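Local coordinates for Atu0111 protein (Agrobacterium tumefaciens, PDB 2FSQ) that is of unknown function but belongs to the 2H clan, so it may act on phosphoester bonds as the 2H phosphoesterases do, at residues 46-51 with 232-237; 87-90 with 94-97; 113-118 with 221-226; 123-128 with 164-169. All blocks are in the same frame, centred on the assembly; numbering follows the deposited sequence. Where two conformers were deposited one is given.

Contact 1 (46-51 with 232-237)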
loop_
_atom_site.group_PDB
_atom_site.type_symbol
_atom_site.label_atom_id
_atom_site.label_comp_id
_atom_site.label_asym_id
_atom_site.label_seq_id
_atom_site.Cartn_x
_atom_site.Cartn_y
_atom_site.Cartn_z
ATOM N N VAL A 46 5.829 -4.553 -5.431
ATOM C CA VAL A 46 5.886 -4.069 -4.053
ATOM C C VAL A 46 7.233 -4.364 -3.420
ATOM O O VAL A 46 7.965 -5.219 -3.908
ATOM C CB VAL A 46 4.777 -4.727 -3.153
ATOM C CG1 VAL A 46 3.437 -4.684 -3.819
ATOM C CG2 VAL A 46 5.128 -6.158 -2.761
ATOM N N CYS A 47 7.523 -3.654 -2.330
ATOM C CA CYS A 47 8.657 -3.951 -1.445
ATOM C C CYS A 47 8.113 -4.444 -0.117
ATOM O O CYS A 47 7.477 -3.675 0.614
ATOM C CB CYS A 47 9.475 -2.687 -1.182
ATOM S SG CYS A 47 10.298 -1.994 -2.630
ATOM N N HIS A 48 8.349 -5.717 0.217
ATOM C CA HIS A 48 7.955 -6.220 1.524
ATOM C C HIS A 48 8.920 -5.689 2.592
ATOM O O HIS A 48 10.018 -5.239 2.272
ATOM C CB HIS A 48 7.988 -7.743 1.567
ATOM C CG HIS A 48 6.795 -8.407 0.947
ATOM N ND1 HIS A 48 6.756 -8.760 -0.382
ATOM C CD2 HIS A 48 5.619 -8.816 1.481
ATOM C CE1 HIS A 48 5.598 -9.346 -0.649
ATOM N NE2 HIS A 48 4.890 -9.394 0.464
ATOM N N LEU A 49 8.514 -5.741 3.857
ATOM C CA LEU A 49 9.463 -5.540 4.961
ATOM C C LEU A 49 10.396 -6.744 5.065
ATOM O O LEU A 49 10.129 -7.813 4.504
ATOM C CB LEU A 49 8.720 -5.330 6.277
ATOM C CG LEU A 49 7.719 -4.180 6.307
ATOM C CD1 LEU A 49 7.066 -4.057 7.669
ATOM C CD2 LEU A 49 8.383 -2.853 5.918
ATOM N N VAL A 50 11.512 -6.553 5.754
ATOM C CA VAL A 50 12.434 -7.639 6.053
ATOM C C VAL A 50 12.015 -8.297 7.383
ATOM O O VAL A 50 12.032 -7.660 8.436
ATOM C CB VAL A 50 13.882 -7.127 6.104
ATOM C CG1 VAL A 50 14.831 -8.241 6.521
ATOM C CG2 VAL A 50 14.298 -6.547 4.752
ATOM N N GLU A 51 11.579 -9.559 7.316
ATOM C CA GLU A 51 11.060 -10.249 8.501
ATOM C C GLU A 51 12.138 -10.297 9.574
ATOM O O GLU A 51 13.297 -10.585 9.288
ATOM C CB GLU A 51 10.533 -11.667 8.178
ATOM C CG GLU A 51 9.799 -12.360 9.354
ATOM C CD GLU A 51 8.952 -13.558 8.942
ATOM O OE1 GLU A 51 9.343 -14.692 9.271
ATOM O OE2 GLU A 51 7.890 -13.368 8.307
ATOM N N PHE A 232 1.265 -11.726 -0.829
ATOM C CA PHE A 232 1.809 -11.294 -2.123
ATOM C C PHE A 232 2.994 -12.183 -2.458
ATOM O O PHE A 232 4.034 -12.106 -1.803
ATOM C CB PHE A 232 2.211 -9.818 -2.064
ATOM C CG PHE A 232 1.055 -8.925 -1.758
ATOM C CD1 PHE A 232 0.330 -8.339 -2.793
ATOM C CD2 PHE A 232 0.644 -8.708 -0.448
ATOM C CE1 PHE A 232 -0.771 -7.554 -2.526
ATOM C CE2 PHE A 232 -0.478 -7.950 -0.169
ATOM C CZ PHE A 232 -1.180 -7.351 -1.215
ATOM N N LYS A 233 2.811 -13.058 -3.446
ATOM C CA LYS A 233 3.832 -14.023 -3.804
ATOM C C LYS A 233 4.790 -13.394 -4.799
ATOM O O LYS A 233 4.371 -12.947 -5.860
ATOM C CB LYS A 233 3.166 -15.255 -4.397
ATOM C CG LYS A 233 4.137 -16.276 -4.927
ATOM C CD LYS A 233 3.406 -17.573 -5.285
ATOM C CE LYS A 233 4.302 -18.541 -6.045
ATOM N NZ LYS A 233 5.569 -18.853 -5.342
ATOM N N GLU A 234 6.077 -13.343 -4.444
ATOM C CA GLU A 234 7.088 -12.761 -5.319
ATOM C C GLU A 234 7.385 -13.654 -6.514
ATOM O O GLU A 234 7.699 -14.844 -6.362
ATOM C CB GLU A 234 8.384 -12.459 -4.561
ATOM C CG GLU A 234 8.236 -11.440 -3.436
ATOM C CD GLU A 234 9.571 -10.999 -2.882
ATOM O OE1 GLU A 234 10.557 -11.757 -3.035
ATOM O OE2 GLU A 234 9.638 -9.912 -2.269
ATOM N N LEU A 235 7.298 -13.066 -7.700
ATOM C CA LEU A 235 7.560 -13.804 -8.939
ATOM C C LEU A 235 8.862 -13.363 -9.601
ATOM O O LEU A 235 9.643 -14.200 -10.070
ATOM C CB LEU A 235 6.380 -13.659 -9.920
ATOM C CG LEU A 235 5.002 -14.107 -9.420
ATOM C CD1 LEU A 235 3.928 -13.804 -10.462
ATOM C CD2 LEU A 235 4.971 -15.592 -9.022
ATOM N N VAL A 236 9.101 -12.049 -9.648
ATOM C CA VAL A 236 10.326 -11.513 -10.234
ATOM C C VAL A 236 10.887 -10.469 -9.291
ATOM O O VAL A 236 10.218 -9.479 -9.002
ATOM C CB VAL A 236 10.090 -10.824 -11.602
ATOM C CG1 VAL A 236 11.418 -10.352 -12.207
ATOM C CG2 VAL A 236 9.365 -11.741 -12.585
ATOM N N VAL A 237 12.108 -10.695 -8.808
ATOM C CA VAL A 237 12.748 -9.754 -7.896
ATOM C C VAL A 237 13.713 -8.849 -8.663
ATOM O O VAL A 237 14.558 -9.323 -9.449
ATOM C CB VAL A 237 13.499 -10.502 -6.754
ATOM C CG1 VAL A 237 14.197 -9.505 -5.840
ATOM C CG2 VAL A 237 12.517 -11.364 -5.981
HETATM O O HOH W 1 8.768 -7.473 -1.929
HETATM O O HOH W 2 2.839 -11.119 1.427
#

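Contact 2 (87-90 with 94-97)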
loop_
_atom_site.group_PDB
_atom_site.type_symbol
_atom_site.label_atom_id
_atom_site.label_comp_id
_atom_site.label_asym_id
_atom_site.label_seq_id
_atom_site.Cartn_x
_atom_site.Cartn_y
_atom_site.Cartn_z
ATOM N N VAL A 87 5.215 -0.162 -5.044
ATOM C CA VAL A 87 6.025 0.712 -5.894
ATOM C C VAL A 87 5.230 1.077 -7.148
ATOM O O VAL A 87 5.206 2.232 -7.553
ATOM C CB VAL A 87 7.338 0.030 -6.299
ATOM C CG1 VAL A 87 8.179 0.920 -7.223
ATOM C CG2 VAL A 87 8.137 -0.317 -5.039
ATOM N N PHE A 88 4.559 0.092 -7.748
ATOM C CA PHE A 88 3.733 0.345 -8.941
ATOM C C PHE A 88 2.614 -0.673 -8.978
ATOM O O PHE A 88 2.884 -1.875 -8.986
ATOM C CB PHE A 88 4.593 0.248 -10.212
ATOM C CG PHE A 88 3.877 0.696 -11.451
ATOM C CD1 PHE A 88 3.927 2.019 -11.847
ATOM C CD2 PHE A 88 3.158 -0.211 -12.236
ATOM C CE1 PHE A 88 3.276 2.455 -12.997
ATOM C CE2 PHE A 88 2.486 0.219 -13.389
ATOM C CZ PHE A 88 2.567 1.536 -13.780
ATOM N N GLN A 89 1.356 -0.210 -8.950
ATOM C CA GLN A 89 0.214 -1.127 -8.989
ATOM C C GLN A 89 0.153 -1.841 -10.321
ATOM O O GLN A 89 0.242 -1.200 -11.366
ATOM C CB GLN A 89 -1.111 -0.383 -8.845
ATOM C CG GLN A 89 -1.399 0.164 -7.476
ATOM C CD GLN A 89 -2.844 0.667 -7.359
ATOM O OE1 GLN A 89 -3.703 0.301 -8.158
ATOM N NE2 GLN A 89 -3.107 1.505 -6.365
ATOM N N GLY A 90 -0.082 -3.152 -10.277
ATOM C CA GLY A 90 -0.372 -3.926 -11.486
ATOM C C GLY A 90 -1.884 -3.921 -11.713
ATOM O O GLY A 90 -2.596 -3.006 -11.295
ATOM N N SER A 94 -11.001 -6.422 -9.917
ATOM C CA SER A 94 -12.036 -5.457 -9.612
ATOM C C SER A 94 -11.950 -4.155 -10.404
ATOM O O SER A 94 -12.794 -3.276 -10.219
ATOM C CB SER A 94 -12.002 -5.125 -8.122
ATOM O OG SER A 94 -10.677 -4.807 -7.721
ATOM N N ARG A 95 -10.947 -4.021 -11.283
ATOM C CA ARG A 95 -10.788 -2.784 -12.035
ATOM C C ARG A 95 -10.327 -3.064 -13.471
ATOM O O ARG A 95 -9.209 -2.735 -13.870
ATOM C CB ARG A 95 -9.883 -1.794 -11.280
ATOM C CG ARG A 95 -9.927 -0.405 -11.887
ATOM C CD ARG A 95 -9.588 0.678 -10.915
ATOM N NE ARG A 95 -8.290 0.436 -10.342
ATOM C CZ ARG A 95 -7.711 1.231 -9.446
ATOM N NH1 ARG A 95 -6.512 0.894 -8.972
ATOM N NH2 ARG A 95 -8.335 2.345 -9.019
ATOM N N ARG A 96 -11.233 -3.669 -14.237
ATOM C CA ARG A 96 -10.928 -4.063 -15.600
ATOM C C ARG A 96 -11.281 -2.918 -16.537
ATOM O O ARG A 96 -12.285 -2.964 -17.255
ATOM C CB ARG A 96 -11.673 -5.338 -15.965
ATOM C CG ARG A 96 -11.158 -6.535 -15.230
ATOM C CD ARG A 96 -12.054 -7.741 -15.444
ATOM N NE ARG A 96 -11.427 -8.959 -14.933
ATOM C CZ ARG A 96 -10.505 -9.664 -15.593
ATOM N NH1 ARG A 96 -10.094 -9.277 -16.797
ATOM N NH2 ARG A 96 -9.994 -10.765 -15.045
ATOM N N ALA A 97 -10.466 -1.865 -16.497
ATOM C CA ALA A 97 -10.756 -0.648 -17.248
ATOM C C ALA A 97 -9.496 0.150 -17.508
ATOM O O ALA A 97 -8.601 0.170 -16.664
ATOM C CB ALA A 97 -11.741 0.206 -16.462
HETATM O O HOH W 3 -5.827 2.626 -6.138
#

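Contact 3 (113-118 with 221-226)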
loop_
_atom_site.group_PDB
_atom_site.type_symbol
_atom_site.label_atom_id
_atom_site.label_comp_id
_atom_site.label_asym_id
_atom_site.label_seq_id
_atom_site.Cartn_x
_atom_site.Cartn_y
_atom_site.Cartn_z
ATOM N N ALA A 113 -3.142 -14.774 -17.077
ATOM C CA ALA A 113 -2.552 -14.467 -18.377
ATOM C C ALA A 113 -1.903 -13.083 -18.412
ATOM O O ALA A 113 -0.893 -12.877 -19.070
ATOM C CB ALA A 113 -3.578 -14.647 -19.519
ATOM N N VAL A 114 -2.469 -12.120 -17.684
ATOM C CA VAL A 114 -1.815 -10.818 -17.597
ATOM C C VAL A 114 -0.472 -10.952 -16.844
ATOM O O VAL A 114 0.538 -10.369 -17.245
ATOM C CB VAL A 114 -2.708 -9.743 -16.925
ATOM C CG1 VAL A 114 -2.017 -8.403 -16.997
ATOM C CG2 VAL A 114 -4.096 -9.663 -17.607
ATOM N N THR A 115 -0.485 -11.723 -15.762
ATOM C CA THR A 115 0.719 -12.010 -14.989
ATOM C C THR A 115 1.819 -12.616 -15.885
ATOM O O THR A 115 2.972 -12.172 -15.837
ATOM C CB THR A 115 0.392 -12.889 -13.775
ATOM O OG1 THR A 115 -0.521 -12.186 -12.916
ATOM C CG2 THR A 115 1.659 -13.239 -12.995
ATOM N N ASP A 116 1.451 -13.567 -16.748
ATOM C CA ASP A 116 2.422 -14.152 -17.691
ATOM C C ASP A 116 2.983 -13.126 -18.687
ATOM O O ASP A 116 4.191 -13.118 -18.955
ATOM C CB ASP A 116 1.823 -15.339 -18.460
ATOM C CG ASP A 116 1.366 -16.488 -17.545
ATOM O OD1 ASP A 116 1.873 -16.644 -16.412
ATOM O OD2 ASP A 116 0.502 -17.276 -17.992
ATOM N N TYR A 117 2.116 -12.278 -19.246
ATOM C CA TYR A 117 2.523 -11.223 -20.188
ATOM C C TYR A 117 3.552 -10.306 -19.538
ATOM O O TYR A 117 4.591 -9.998 -20.133
ATOM C CB TYR A 117 1.277 -10.471 -20.703
ATOM C CG TYR A 117 1.454 -9.149 -21.462
ATOM C CD1 TYR A 117 1.754 -9.126 -22.832
ATOM C CD2 TYR A 117 1.216 -7.929 -20.832
ATOM C CE1 TYR A 117 1.860 -7.900 -23.541
ATOM C CE2 TYR A 117 1.312 -6.705 -21.524
ATOM C CZ TYR A 117 1.631 -6.690 -22.878
ATOM O OH TYR A 117 1.726 -5.461 -23.559
ATOM N N TYR A 118 3.289 -9.925 -18.291
ATOM C CA TYR A 118 4.196 -9.069 -17.570
ATOM C C TYR A 118 5.490 -9.752 -17.114
ATOM O O TYR A 118 6.564 -9.147 -17.195
ATOM C CB TYR A 118 3.471 -8.456 -16.382
ATOM C CG TYR A 118 2.497 -7.365 -16.757
ATOM C CD1 TYR A 118 2.745 -6.497 -17.819
ATOM C CD2 TYR A 118 1.365 -7.153 -15.987
ATOM C CE1 TYR A 118 1.855 -5.482 -18.143
ATOM C CE2 TYR A 118 0.474 -6.132 -16.285
ATOM C CZ TYR A 118 0.725 -5.306 -17.357
ATOM O OH TYR A 118 -0.136 -4.278 -17.630
ATOM N N PRO A 221 12.381 -4.142 -4.804
ATOM C CA PRO A 221 11.066 -4.252 -5.451
ATOM C C PRO A 221 10.899 -5.597 -6.149
ATOM O O PRO A 221 11.859 -6.132 -6.719
ATOM C CB PRO A 221 11.093 -3.132 -6.496
ATOM C CG PRO A 221 12.115 -2.156 -5.981
ATOM C CD PRO A 221 13.176 -3.020 -5.330
ATOM N N ALA A 222 9.685 -6.130 -6.106
ATOM C CA ALA A 222 9.391 -7.410 -6.709
ATOM C C ALA A 222 8.018 -7.387 -7.354
ATOM O O ALA A 222 7.061 -6.882 -6.762
ATOM C CB ALA A 222 9.455 -8.522 -5.643
ATOM N N PHE A 223 7.927 -7.989 -8.537
ATOM C CA PHE A 223 6.641 -8.220 -9.185
ATOM C C PHE A 223 5.993 -9.439 -8.522
ATOM O O PHE A 223 6.619 -10.512 -8.428
ATOM C CB PHE A 223 6.828 -8.430 -10.698
ATOM C CG PHE A 223 5.554 -8.751 -11.430
ATOM C CD1 PHE A 223 4.495 -7.849 -11.448
ATOM C CD2 PHE A 223 5.415 -9.954 -12.103
ATOM C CE1 PHE A 223 3.322 -8.135 -12.111
ATOM C CE2 PHE A 223 4.244 -10.247 -12.781
ATOM C CZ PHE A 223 3.200 -9.336 -12.794
ATOM N N CYS A 224 4.754 -9.263 -8.054
ATOM C CA CYS A 224 4.055 -10.243 -7.232
ATOM C C CYS A 224 2.676 -10.510 -7.781
ATOM O O CYS A 224 2.096 -9.666 -8.493
ATOM C CB CYS A 224 3.854 -9.737 -5.797
ATOM S SG CYS A 224 5.374 -9.394 -4.886
ATOM N N GLU A 225 2.130 -11.666 -7.428
ATOM C CA GLU A 225 0.702 -11.918 -7.624
ATOM C C GLU A 225 0.004 -12.115 -6.279
ATOM O O GLU A 225 0.641 -12.500 -5.289
ATOM C CB GLU A 225 0.467 -13.130 -8.542
ATOM C CG GLU A 225 0.895 -14.434 -7.897
ATOM C CD GLU A 225 0.794 -15.637 -8.808
ATOM O OE1 GLU A 225 0.485 -15.481 -10.016
ATOM O OE2 GLU A 225 1.062 -16.741 -8.295
ATOM N N PHE A 226 -1.305 -11.881 -6.243
ATOM C CA PHE A 226 -2.072 -12.052 -5.023
ATOM C C PHE A 226 -3.486 -12.515 -5.334
ATOM O O PHE A 226 -4.016 -12.165 -6.401
ATOM C CB PHE A 226 -2.114 -10.758 -4.202
ATOM C CG PHE A 226 -2.658 -9.563 -4.965
ATOM C CD1 PHE A 226 -4.025 -9.296 -4.982
ATOM C CD2 PHE A 226 -1.792 -8.707 -5.652
ATOM C CE1 PHE A 226 -4.540 -8.184 -5.689
ATOM C CE2 PHE A 226 -2.284 -7.606 -6.366
ATOM C CZ PHE A 226 -3.651 -7.322 -6.370
HETATM O O HOH W 4 -1.638 -14.103 -11.282
#

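Contact 4 (123-128 with 164-169)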
loop_
_atom_site.group_PDB
_atom_site.type_symbol
_atom_site.label_atom_id
_atom_site.label_comp_id
_atom_site.label_asym_id
_atom_site.label_seq_id
_atom_site.Cartn_x
_atom_site.Cartn_y
_atom_site.Cartn_z
ATOM N N SER A 123 11.302 -9.365 -17.867
ATOM C CA SER A 123 12.574 -10.090 -17.938
ATOM C C SER A 123 13.737 -9.217 -18.411
ATOM O O SER A 123 14.900 -9.545 -18.172
ATOM C CB SER A 123 12.437 -11.324 -18.835
ATOM O OG SER A 123 11.738 -12.348 -18.157
ATOM N N THR A 124 13.420 -8.115 -19.082
ATOM C CA THR A 124 14.426 -7.147 -19.524
ATOM C C THR A 124 14.397 -5.811 -18.764
ATOM O O THR A 124 14.973 -4.816 -19.232
ATOM C CB THR A 124 14.309 -6.869 -21.035
ATOM O OG1 THR A 124 13.007 -6.351 -21.332
ATOM C CG2 THR A 124 14.553 -8.147 -21.849
ATOM N N PHE A 125 13.726 -5.778 -17.608
ATOM C CA PHE A 125 13.726 -4.567 -16.765
ATOM C C PHE A 125 15.149 -4.155 -16.387
ATOM O O PHE A 125 15.938 -5.008 -15.953
ATOM C CB PHE A 125 12.896 -4.786 -15.504
ATOM C CG PHE A 125 12.487 -3.516 -14.826
ATOM C CD1 PHE A 125 11.447 -2.754 -15.345
ATOM C CD2 PHE A 125 13.144 -3.074 -13.690
ATOM C CE1 PHE A 125 11.079 -1.581 -14.751
ATOM C CE2 PHE A 125 12.766 -1.885 -13.071
ATOM C CZ PHE A 125 11.734 -1.137 -13.609
ATOM N N PRO A 126 15.487 -2.858 -16.555
ATOM C CA PRO A 126 16.874 -2.446 -16.333
ATOM C C PRO A 126 17.250 -2.386 -14.857
ATOM O O PRO A 126 16.388 -2.287 -13.989
ATOM C CB PRO A 126 16.921 -1.043 -16.944
ATOM C CG PRO A 126 15.519 -0.512 -16.767
ATOM C CD PRO A 126 14.637 -1.724 -16.981
ATOM N N THR A 127 18.551 -2.451 -14.586
ATOM C CA THR A 127 19.066 -2.237 -13.246
ATOM C C THR A 127 18.976 -0.751 -12.924
ATOM O O THR A 127 19.523 0.085 -13.655
ATOM C CB THR A 127 20.526 -2.722 -13.168
ATOM O OG1 THR A 127 20.548 -4.133 -13.422
ATOM C CG2 THR A 127 21.130 -2.442 -11.787
ATOM N N LEU A 128 18.243 -0.427 -11.859
ATOM C CA LEU A 128 18.099 0.949 -11.410
ATOM C C LEU A 128 18.660 1.091 -10.000
ATOM O O LEU A 128 18.763 0.098 -9.282
ATOM C CB LEU A 128 16.633 1.386 -11.474
ATOM C CG LEU A 128 15.993 1.313 -12.859
ATOM C CD1 LEU A 128 14.510 1.576 -12.780
ATOM C CD2 LEU A 128 16.636 2.263 -13.848
ATOM N N ALA A 164 5.932 2.097 -15.792
ATOM C CA ALA A 164 4.806 2.513 -16.634
ATOM C C ALA A 164 5.044 2.074 -18.070
ATOM O O ALA A 164 4.124 1.631 -18.742
ATOM C CB ALA A 164 4.591 4.020 -16.549
ATOM N N ASP A 165 6.287 2.174 -18.535
ATOM C CA ASP A 165 6.628 1.702 -19.879
ATOM C C ASP A 165 6.420 0.198 -20.029
ATOM O O ASP A 165 5.873 -0.263 -21.026
ATOM C CB ASP A 165 8.074 2.066 -20.226
ATOM C CG ASP A 165 8.267 3.548 -20.451
ATOM O OD1 ASP A 165 7.275 4.253 -20.741
ATOM O OD2 ASP A 165 9.426 4.015 -20.337
ATOM N N PHE A 166 6.874 -0.576 -19.045
ATOM C CA PHE A 166 6.696 -2.033 -19.091
ATOM C C PHE A 166 5.250 -2.497 -18.928
ATOM O O PHE A 166 4.797 -3.431 -19.582
ATOM C CB PHE A 166 7.616 -2.717 -18.064
ATOM C CG PHE A 166 9.053 -2.822 -18.523
ATOM C CD1 PHE A 166 9.892 -1.713 -18.508
ATOM C CD2 PHE A 166 9.550 -4.030 -18.995
ATOM C CE1 PHE A 166 11.217 -1.810 -18.929
ATOM C CE2 PHE A 166 10.879 -4.134 -19.420
ATOM C CZ PHE A 166 11.700 -3.029 -19.398
ATOM N N PHE A 167 4.518 -1.837 -18.041
ATOM C CA PHE A 167 3.132 -2.224 -17.779
ATOM C C PHE A 167 2.169 -1.702 -18.842
ATOM O O PHE A 167 1.096 -2.277 -19.034
ATOM C CB PHE A 167 2.716 -1.775 -16.374
ATOM C CG PHE A 167 3.139 -2.727 -15.291
ATOM C CD1 PHE A 167 2.217 -3.606 -14.740
ATOM C CD2 PHE A 167 4.460 -2.752 -14.817
ATOM C CE1 PHE A 167 2.582 -4.507 -13.732
ATOM C CE2 PHE A 167 4.832 -3.652 -13.805
ATOM C CZ PHE A 167 3.891 -4.529 -13.268
ATOM N N GLY A 168 2.558 -0.614 -19.506
ATOM C CA GLY A 168 1.796 -0.064 -20.629
ATOM C C GLY A 168 0.571 0.740 -20.235
ATOM O O GLY A 168 -0.366 0.872 -21.017
ATOM N N TYR A 169 0.591 1.317 -19.035
ATOM C CA TYR A 169 -0.425 2.276 -18.613
ATOM C C TYR A 169 0.158 3.130 -17.510
ATOM O O TYR A 169 1.211 2.803 -16.938
ATOM C CB TYR A 169 -1.708 1.588 -18.098
ATOM C CG TYR A 169 -1.458 0.652 -16.926
ATOM C CD1 TYR A 169 -1.268 1.144 -15.629
ATOM C CD2 TYR A 169 -1.414 -0.716 -17.112
ATOM C CE1 TYR A 169 -1.037 0.279 -14.559
ATOM C CE2 TYR A 169 -1.184 -1.575 -16.059
ATOM C CZ TYR A 169 -1.005 -1.075 -14.787
ATOM O OH TYR A 169 -0.773 -1.960 -13.772
#

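Contact 1 (46-51 with 232-237)
His48 packs on the backbone and CB of Phe232. Its CE1 lies 3.4 Å from Phe232 O and 3.7 Å from Phe232 CB. The His48 torsion, chi1 -80°, sets CG anti to its own carbonyl carbon and swings the ring toward Phe232.

The two strands are not neighbours: strand 222-226 runs between 42-48 and 233-237 in an antiparallel four-stranded sheet. Side chains therefore meet across one face of that middle strand, where Val46 and Glu234 both touch Cys224. The Phe232 ring also meets His84. With Thr86, which touches Val46, His84 is consistent with one of the two H-x-T/S motifs of 2H proteins.

Polar links across the contact run through water. Water 1 lies in the plane of the His48 ring and is held by four atoms. It donates to Val46 O and, at 2.6 Å, to Glu234 OE2. It accepts from His48 N and also bonds His48 ND1 at 2.8 Å. Water 2 joins His48 NE2 to Phe232 N, each at 2.8 Å. Glu234 OE2 has a second partner in a salt bridge with Arg219.

Contact 2 (87-90 with 94-97)
The amide of Gln89 meets the guanidinium of Arg95 at its edge. The two planes are nearly coplanar, 21° apart, and Gln89 OE1 lies in the guanidinium plane, 3.0 Å from Arg95 NH1. The angle is too poor for a hydrogen bond, so the approach is close and polar but not a true bond. Arg95 also makes a cation-pi contact with Tyr100, and both Gln89 and Arg95 touch His171.

A water completes the link. Water 3 accepts from Gln89 NE2 at 3.0 Å and, weakly, from Arg95 NH1 at 3.4 Å. The side chains cross at about a right angle. The Gln89 chain is extended beyond CG, while the Arg95 chain bends at chi3 (57°) before its flat end reaches the amide.

The contact joins the weakly bonded part of strand 84-92, after its corner, to the loop that follows. The corner is at Val87 and Phe88, where both residues face Val45 in a classic beta bulge. In the loop, Arg96 is the centre of an inverse gamma turn, closed by a weak bond from Ala97 N to Arg95 O at 3.0 Å. Bonds from Arg96 to Glu93, Leu107 and Thr109 hold this loop. A bound acetic acid molecule, probably from the crystallisation liquor, lies near the Gln89 side chain.

Contact 3 (113-118 with 221-226)
Thr115 and Tyr118 of helix 111-121 pack on Phe223 and Glu225 in a buried helix-on-sheet contact. The helix segment runs almost antiparallel to strand 222-226, at 170°, with the axes 10.1 Å apart.

Phe223 carries the largest share of the packing. Its ring stands out from the strand because chi1 (177°) sets CG opposite the backbone N, and it reaches the helix with its far end. Phe223 CZ lies 3.7 Å from Tyr118 CB, an apolar contact. Phe223 CE2 has Thr115 O 3.8 Å away, at the ring edge and near its plane. The methyl Thr115 CG2 packs 4.0 Å from the same Phe223 CE2.

Thr115 CG2 also packs against the Glu225 carboxylate, 3.9 Å from Glu225 OE1, and the two side chains cross at about a right angle. The polar link between them is a water. Water 4 bridges Thr115 OG1 and Glu225 OE1, 2.8 Å from each. Thr115 OG1 also bonds Ile111 O one turn back in the helix, and Asn43 ND2 on strand 42-48.

Tyr118 leads its hydroxyl away from the strand, to a hydrogen bond with Phe167 O. Leu235 of the edge strand 233-237 touches Thr115 as well, so the helix spans more than one strand. This is a helix packed on one face of an antiparallel sheet, as in alpha+beta folds.

Contact 4 (123-128 with 164-169)
Phe125 and Phe166 form a T-shaped (edge-to-face) pair, with the edge of Phe125 toward the face of Phe166. The ring centroids are 5.1 Å apart and the planes stand at 63°. It is a surface contact between the loop after helix 111-121 and the C-terminal end of helix 150-167. Phe125 CD1 makes the touch, 3.7 Å from Phe166 CD1.

The rest of the Phe166 ring is held by the backbone and neighbours of Phe125. Phe166 CZ packs 3.7 Å from Phe125 CA. Pro126 CD comes to Phe166 CE1 at 3.9 Å. The same Pro126 CD lies over one face of the Phe125 ring, so the proline touches both aromatics. At the edge of Phe166, near the ring plane, Thr124 OG1 stands 3.6 Å from Phe166 CE2. Thr124 OG1 sits between the backbone N and the carbonyl carbon (chi1 59°), which turns the hydroxyl to that edge.

Further out, the Phe125 ring stacks with Phe163 of helix 150-167 and meets Phe238. Leu122 touches Phe166. Arg121 bonds both segments: its NE bonds Phe166 O, and its carbonyl weakly accepts from Thr124 OG1. The helix ends at Phe167. Gly168 leaves helical geometry with a positive phi, yet Gly168 N still bonds Ala164 O at 2.8 Å.

In the fold
Contacts 1 and 3 are buried and share strand 222-226 and its sheet. They use its two faces: Phe223 and Glu225 turn to the helix in contact 3, while Cys224 between them turns to the Val46 and Glu234 side of contact 1. A classic beta bulge, Leu235 and Val236 facing Phe223, joins them. Contacts 2 and 4 lie at the surface. Contact 4 is mainly aromatic, contact 2 polar and water-linked; contact 1 also relies on water, and contact 3 mixes apolar packing with one water bridge. Tyr169 OH bonds Gln89 O (2.7 Å), linking contact 4 to contact 2. Phe167 packs against Phe88, Tyr118 and Phe223, joining contacts 2, 3 and 4.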